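5-formaminoimidazole-4-carboxamide-1-(beta)-D-ribofuranosyl 5'-monophosphate synthetase (Methanocaldococcus jannaschii, PDB 2R7L) catalyses the ATP- and formate-dependent formylation of AICAR to FAICAR in archaeal de novo purine biosynthesis, without folates. Local coordinates at residues 31-36 and 41-46; 111-116 and 341-346. All coordinates share one frame; numbering follows the deposited sequence.

Interaction 1 of 2, residues 31-36 and 41-46; sequences HILKGA and FSTVCI
L33 and A36 of helix 29-38 pack on T43 and C45 of strand 43-47, the second half of a beta-alpha-beta crossover that starts at strand 20-24 in a parallel, Rossmann-like sheet. The short helix and strand axes run almost antiparallel, at 166°, and come within 8.8 Å of each other, as expected when a helix turns back into the next strand over the face it covers.

L33 carries most of the reach along the strand. Its CB points at the sheet, and CG, lying anti to the carbonyl carbon, divides the contact between two methyls. CD1 continues the chain fully extended (chi2 178°) and meets C45 CB at 3.7 Å, with C45 SG slightly farther off. CD2 turns back toward the start of the strand, 3.9 Å from T43 CB, and also lies beside V44 O. Cutting L33 back to an alanine removes both methyls that bridge helix and strand, and is likely to open a gap over T43 and C45.

T43 sorts its branches by polarity. Its methyl CG2 faces the helix, pressed to 3.4 Å from A36 CB, tighter than usual van der Waals contact, and 3.5 Å from L33 O. Its hydroxyl OG1, between backbone N and carbonyl carbon, instead bonds V60 O and D62 N, tying this strand to the chain leading into strand 63-66.

At the turn, F41 places its ring against I347 and L351 of helix 339-353, with A36 O in the ring plane at the CD2 edge. The same oxygen accepts the backbone bond that spans the turn: F41 N to A36 O, 3.0 Å, with an N-H...O angle of 150° and the donor lifted above the carbonyl plane.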
loop_
_atom_site.group_PDB
_atom_site.type_symbol
_atom_site.label_atom_id
_atom_site.label_comp_id
_atom_site.label_asym_id
_atom_site.label_seq_id
_atom_site.Cartn_x
_atom_site.Cartn_y
_atom_site.Cartn_z
ATOM N N HIS A 31 -2.524 19.826 4.600
ATOM C CA HIS A 31 -3.068 18.767 3.760
ATOM C C HIS A 31 -3.409 19.251 2.358
ATOM O O HIS A 31 -3.514 18.453 1.430
ATOM C CB HIS A 31 -4.247 18.036 4.419
ATOM C CG HIS A 31 -5.434 18.904 4.705
ATOM N ND1 HIS A 31 -6.406 19.170 3.767
ATOM C CD2 HIS A 31 -5.819 19.540 5.837
ATOM C CE1 HIS A 31 -7.330 19.947 4.300
ATOM N NE2 HIS A 31 -7.003 20.177 5.559
ATOM N N ILE A 32 -3.569 20.560 2.199
ATOM C CA ILE A 32 -3.677 21.133 0.870
ATOM C C ILE A 32 -2.380 20.886 0.104
ATOM O O ILE A 32 -2.401 20.517 -1.073
ATOM C CB ILE A 32 -3.952 22.654 0.909
ATOM C CG1 ILE A 32 -5.412 22.928 1.269
ATOM C CG2 ILE A 32 -3.621 23.294 -0.440
ATOM C CD1 ILE A 32 -5.703 24.403 1.601
ATOM N N LEU A 33 -1.251 21.101 0.776
ATOM C CA LEU A 33 0.048 20.923 0.151
ATOM C C LEU A 33 0.403 19.429 0.063
ATOM O O LEU A 33 0.816 18.946 -0.996
ATOM C CB LEU A 33 1.125 21.725 0.894
ATOM C CG LEU A 33 0.956 23.251 0.923
ATOM C CD1 LEU A 33 2.056 23.920 1.742
ATOM C CD2 LEU A 33 0.898 23.844 -0.484
ATOM N N LYS A 34 0.226 18.701 1.164
ATOM C CA LYS A 34 0.434 17.247 1.152
ATOM C C LYS A 34 -0.394 16.573 0.067
ATOM O O LYS A 34 0.121 15.775 -0.711
ATOM C CB LYS A 34 0.115 16.616 2.507
ATOM C CG LYS A 34 0.473 15.124 2.605
ATOM C CD LYS A 34 1.956 14.900 2.380
ATOM C CE LYS A 34 2.307 13.413 2.342
ATOM N NZ LYS A 34 3.776 13.211 2.334
ATOM N N GLY A 35 -1.682 16.886 0.023
ATOM C CA GLY A 35 -2.570 16.298 -0.976
ATOM C C GLY A 35 -2.095 16.562 -2.391
ATOM O O GLY A 35 -2.196 15.701 -3.261
ATOM N N ALA A 36 -1.589 17.769 -2.620
ATOM C CA ALA A 36 -1.040 18.155 -3.913
ATOM C C ALA A 36 0.186 17.319 -4.287
ATOM O O ALA A 36 0.271 16.803 -5.391
ATOM C CB ALA A 36 -0.686 19.628 -3.907
ATOM N N PHE A 41 1.789 17.032 -7.946
ATOM C CA PHE A 41 2.087 18.443 -8.132
ATOM C C PHE A 41 3.318 18.848 -7.356
ATOM O O PHE A 41 3.635 18.263 -6.324
ATOM C CB PHE A 41 0.918 19.313 -7.669
ATOM C CG PHE A 41 -0.302 19.192 -8.517
ATOM C CD1 PHE A 41 -0.487 20.022 -9.608
ATOM C CD2 PHE A 41 -1.275 18.259 -8.213
ATOM C CE1 PHE A 41 -1.629 19.917 -10.389
ATOM C CE2 PHE A 41 -2.409 18.144 -8.985
ATOM C CZ PHE A 41 -2.587 18.972 -10.077
ATOM N N SER A 42 4.027 19.844 -7.878
ATOM C CA SER A 42 4.983 20.578 -7.079
ATOM C C SER A 42 4.188 21.696 -6.384
ATOM O O SER A 42 3.243 22.232 -6.956
ATOM C CB SER A 42 6.094 21.153 -7.954
ATOM O OG SER A 42 7.152 21.649 -7.152
ATOM N N THR A 43 4.557 22.027 -5.151
ATOM C CA THR A 43 3.743 22.921 -4.329
ATOM C C THR A 43 4.468 24.194 -3.912
ATOM O O THR A 43 5.667 24.173 -3.628
ATOM C CB THR A 43 3.304 22.232 -3.037
ATOM O OG1 THR A 43 4.465 21.741 -2.357
ATOM C CG2 THR A 43 2.352 21.083 -3.324
ATOM N N VAL A 44 3.715 25.289 -3.838
ATOM C CA VAL A 44 4.240 26.574 -3.373
ATOM C C VAL A 44 3.530 27.019 -2.090
ATOM O O VAL A 44 2.303 27.044 -2.021
ATOM C CB VAL A 44 4.066 27.666 -4.451
ATOM C CG1 VAL A 44 4.660 28.983 -3.976
ATOM C CG2 VAL A 44 4.705 27.221 -5.768
ATOM N N CYS A 45 4.310 27.369 -1.078
ATOM C CA CYS A 45 3.760 27.810 0.191
ATOM C C CYS A 45 4.204 29.229 0.539
ATOM O O CYS A 45 5.388 29.481 0.750
ATOM C CB CYS A 45 4.201 26.858 1.297
ATOM S SG CYS A 45 3.617 27.282 2.940
ATOM N N ILE A 46 3.250 30.155 0.608
ATOM C CA ILE A 46 3.553 31.492 1.111
ATOM C C ILE A 46 3.716 31.442 2.626
ATOM O O ILE A 46 2.818 30.990 3.343
ATOM C CB ILE A 46 2.468 32.504 0.740
ATOM C CG1 ILE A 46 2.164 32.426 -0.751
ATOM C CG2 ILE A 46 2.907 33.908 1.127
ATOM C CD1 ILE A 46 1.084 33.377 -1.201
#

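Interaction 2 of 2, residues 111-116 and 341-346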
loop_
_atom_site.group_PDB
_atom_site.type_symbol
_atom_site.label_atom_id
_atom_site.label_comp_id
_atom_site.label_asym_id
_atom_site.label_seq_id
_atom_site.Cartn_x
_atom_site.Cartn_y
_atom_site.Cartn_z
ATOM N N PRO A 111 -4.929 32.660 -10.865
ATOM C CA PRO A 111 -5.954 31.628 -10.952
ATOM C C PRO A 111 -6.217 31.026 -9.576
ATOM O O PRO A 111 -5.289 30.863 -8.785
ATOM C CB PRO A 111 -5.324 30.597 -11.888
ATOM C CG PRO A 111 -4.416 31.395 -12.748
ATOM C CD PRO A 111 -3.854 32.456 -11.852
ATOM N N MET A 112 -7.474 30.715 -9.287
ATOM C CA MET A 112 -7.852 30.292 -7.944
ATOM C C MET A 112 -8.851 29.163 -8.043
ATOM O O MET A 112 -9.818 29.262 -8.788
ATOM C CB MET A 112 -8.467 31.460 -7.168
ATOM C CG MET A 112 -7.965 31.596 -5.736
ATOM S SD MET A 112 -8.787 32.923 -4.820
ATOM C CE MET A 112 -10.496 32.384 -4.976
ATOM N N PHE A 113 -8.611 28.083 -7.306
ATOM C CA PHE A 113 -9.550 26.970 -7.289
ATOM C C PHE A 113 -10.826 27.385 -6.552
ATOM O O PHE A 113 -10.761 27.922 -5.451
ATOM C CB PHE A 113 -8.922 25.745 -6.614
ATOM C CG PHE A 113 -9.815 24.539 -6.605
ATOM C CD1 PHE A 113 -9.908 23.720 -7.720
ATOM C CD2 PHE A 113 -10.571 24.227 -5.487
ATOM C CE1 PHE A 113 -10.734 22.607 -7.720
ATOM C CE2 PHE A 113 -11.400 23.119 -5.479
ATOM C CZ PHE A 113 -11.477 22.300 -6.596
ATOM N N GLY A 114 -11.979 27.135 -7.165
ATOM C CA GLY A 114 -13.259 27.485 -6.560
ATOM C C GLY A 114 -14.015 28.613 -7.250
ATOM O O GLY A 114 -13.573 29.145 -8.273
ATOM N N ASN A 115 -15.166 28.969 -6.682
ATOM C CA ASN A 115 -16.005 30.041 -7.213
ATOM C C ASN A 115 -15.733 31.334 -6.455
ATOM O O ASN A 115 -16.184 31.514 -5.329
ATOM C CB ASN A 115 -17.489 29.654 -7.147
ATOM C CG ASN A 115 -18.414 30.799 -7.531
ATOM O OD1 ASN A 115 -17.963 31.909 -7.782
ATOM N ND2 ASN A 115 -19.717 30.528 -7.575
ATOM N N ARG A 116 -14.978 32.221 -7.091
ATOM C CA ARG A 116 -14.493 33.455 -6.481
ATOM C C ARG A 116 -15.608 34.364 -5.959
ATOM O O ARG A 116 -15.461 34.995 -4.913
ATOM C CB ARG A 116 -13.674 34.224 -7.513
ATOM C CG ARG A 116 -12.643 35.154 -6.946
ATOM C CD ARG A 116 -11.982 35.906 -8.076
ATOM N NE ARG A 116 -10.631 36.330 -7.734
ATOM C CZ ARG A 116 -9.529 35.757 -8.202
ATOM N NH1 ARG A 116 -9.616 34.733 -9.044
ATOM N NH2 ARG A 116 -8.340 36.213 -7.834
ATOM N N GLN A 341 -6.154 16.503 -0.742
ATOM C CA GLN A 341 -5.852 15.618 -1.867
ATOM C C GLN A 341 -7.005 15.524 -2.856
ATOM O O GLN A 341 -6.785 15.359 -4.059
ATOM C CB GLN A 341 -5.464 14.203 -1.409
ATOM C CG GLN A 341 -4.986 13.344 -2.585
ATOM C CD GLN A 341 -4.508 11.966 -2.196
ATOM O OE1 GLN A 341 -4.582 11.566 -1.032
ATOM N NE2 GLN A 341 -4.014 11.218 -3.186
ATOM N N ARG A 342 -8.228 15.603 -2.339
ATOM C CA ARG A 342 -9.434 15.632 -3.167
ATOM C C ARG A 342 -9.505 16.894 -4.030
ATOM O O ARG A 342 -9.956 16.850 -5.175
ATOM C CB ARG A 342 -10.689 15.530 -2.301
ATOM C CG ARG A 342 -11.987 15.496 -3.103
ATOM C CD ARG A 342 -12.045 14.272 -3.979
ATOM N NE ARG A 342 -13.130 14.299 -4.962
ATOM C CZ ARG A 342 -13.029 14.842 -6.173
ATOM N NH1 ARG A 342 -11.895 15.432 -6.553
ATOM N NH2 ARG A 342 -14.070 14.809 -7.004
ATOM N N ILE A 343 -9.061 18.015 -3.477
ATOM C CA ILE A 343 -8.958 19.254 -4.249
ATOM C C ILE A 343 -7.931 19.075 -5.381
ATOM O O ILE A 343 -8.237 19.310 -6.549
ATOM C CB ILE A 343 -8.570 20.445 -3.338
ATOM C CG1 ILE A 343 -9.743 20.818 -2.421
ATOM C CG2 ILE A 343 -8.109 21.648 -4.161
ATOM C CD1 ILE A 343 -9.343 21.648 -1.221
ATOM N N ALA A 344 -6.730 18.623 -5.019
ATOM C CA ALA A 344 -5.630 18.409 -5.969
ATOM C C ALA A 344 -6.018 17.485 -7.117
ATOM O O ALA A 344 -5.652 17.718 -8.262
ATOM C CB ALA A 344 -4.426 17.866 -5.256
ATOM N N ARG A 345 -6.771 16.444 -6.798
ATOM C CA ARG A 345 -7.213 15.495 -7.787
ATOM C C ARG A 345 -8.147 16.139 -8.807
ATOM O O ARG A 345 -8.029 15.887 -10.004
ATOM C CB ARG A 345 -7.904 14.319 -7.101
ATOM C CG ARG A 345 -8.623 13.398 -8.053
ATOM C CD ARG A 345 -8.899 12.085 -7.371
ATOM N NE ARG A 345 -7.693 11.608 -6.704
ATOM C CZ ARG A 345 -7.675 10.682 -5.751
ATOM N NH1 ARG A 345 -8.808 10.132 -5.336
ATOM N NH2 ARG A 345 -6.522 10.321 -5.205
ATOM N N GLU A 346 -9.078 16.962 -8.332
ATOM C CA GLU A 346 -9.996 17.658 -9.222
ATOM C C GLU A 346 -9.181 18.551 -10.144
ATOM O O GLU A 346 -9.468 18.657 -11.326
ATOM C CB GLU A 346 -11.037 18.475 -8.442
ATOM C CG GLU A 346 -12.330 18.809 -9.231
ATOM C CD GLU A 346 -13.269 17.622 -9.363
ATOM O OE1 GLU A 346 -12.889 16.499 -8.954
ATOM O OE2 GLU A 346 -14.399 17.803 -9.874
#
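The ring of F113 lies with one face against I343, whose methyl CG2 sits 3.8 Å above the ring plane. The evidence for a CH-pi contact is direct: CG2 is 3.9 Å from the F113 ring centroid and 18° off the ring normal, displaced toward the CD2-CE2 rim. CG2 is 3.8 Å from CD2 and equally far from CE2 of F113. The two side chains cross at a slant; CG2 carries the contact over the face, with I343 CG1 only approaching CE2.

Torsions explain the approach. F113 holds CG anti to its backbone N (chi1 -178°), which carries the ring out from the loop to helix 339-353; on I343, CG2 is the branch anti to N. One helical turn on, E346 CB comes obliquely to F113 CE1 at 4.2 Å.

The carboxylate of E346 turns away from the ring to R342, one turn back on the same helix. NH1 and NH2 of R342 both grip E346 OE1, at 2.8 Å for NH1, from one face of the carboxylate; OE1 lies near the guanidinium plane, only 8° out of it. The other oxygen, OE2, accepts a hydrogen bond from S214 OG, and R342 NE forms a salt bridge with E221, so both charged ends are tied to the nearby antiparallel sheet.

F212 and P293 of that sheet also touch F113, and backbone bonds from P111 and F113 to V89 tie the loop to strand 87-89 of the parallel sheet. Between 111-116 and 341-346 the touching atoms are all carbon, whereas Q341 and R345 reach E39 with polar groups. E346 thus offers the ring its CB, while R342 and S214 satisfy its buried carboxylate, which probably lessens the cost of burying the charge.

How the interactions relate
Along the chain the two interactions come in series and neither nest nor cross. Interaction 1 closes first, across the four residues 37-40, where helix 29-38 ends and the chain turns back. Interaction 2 opens at 111-116 and closes at 341-346, after 224 residues that hold both antiparallel sheets and most of the ATP-grasp region. The first is thus local to the parallel sheet, the second brings a late helix back to the N-terminal part. Their centres are 12 Å apart: A344 CB lies 3.7 Å from A36 CA, and F41 CE2 is 3.4 Å from A344 O, so the helix that supplies one half of interaction 2 also packs against interaction 1.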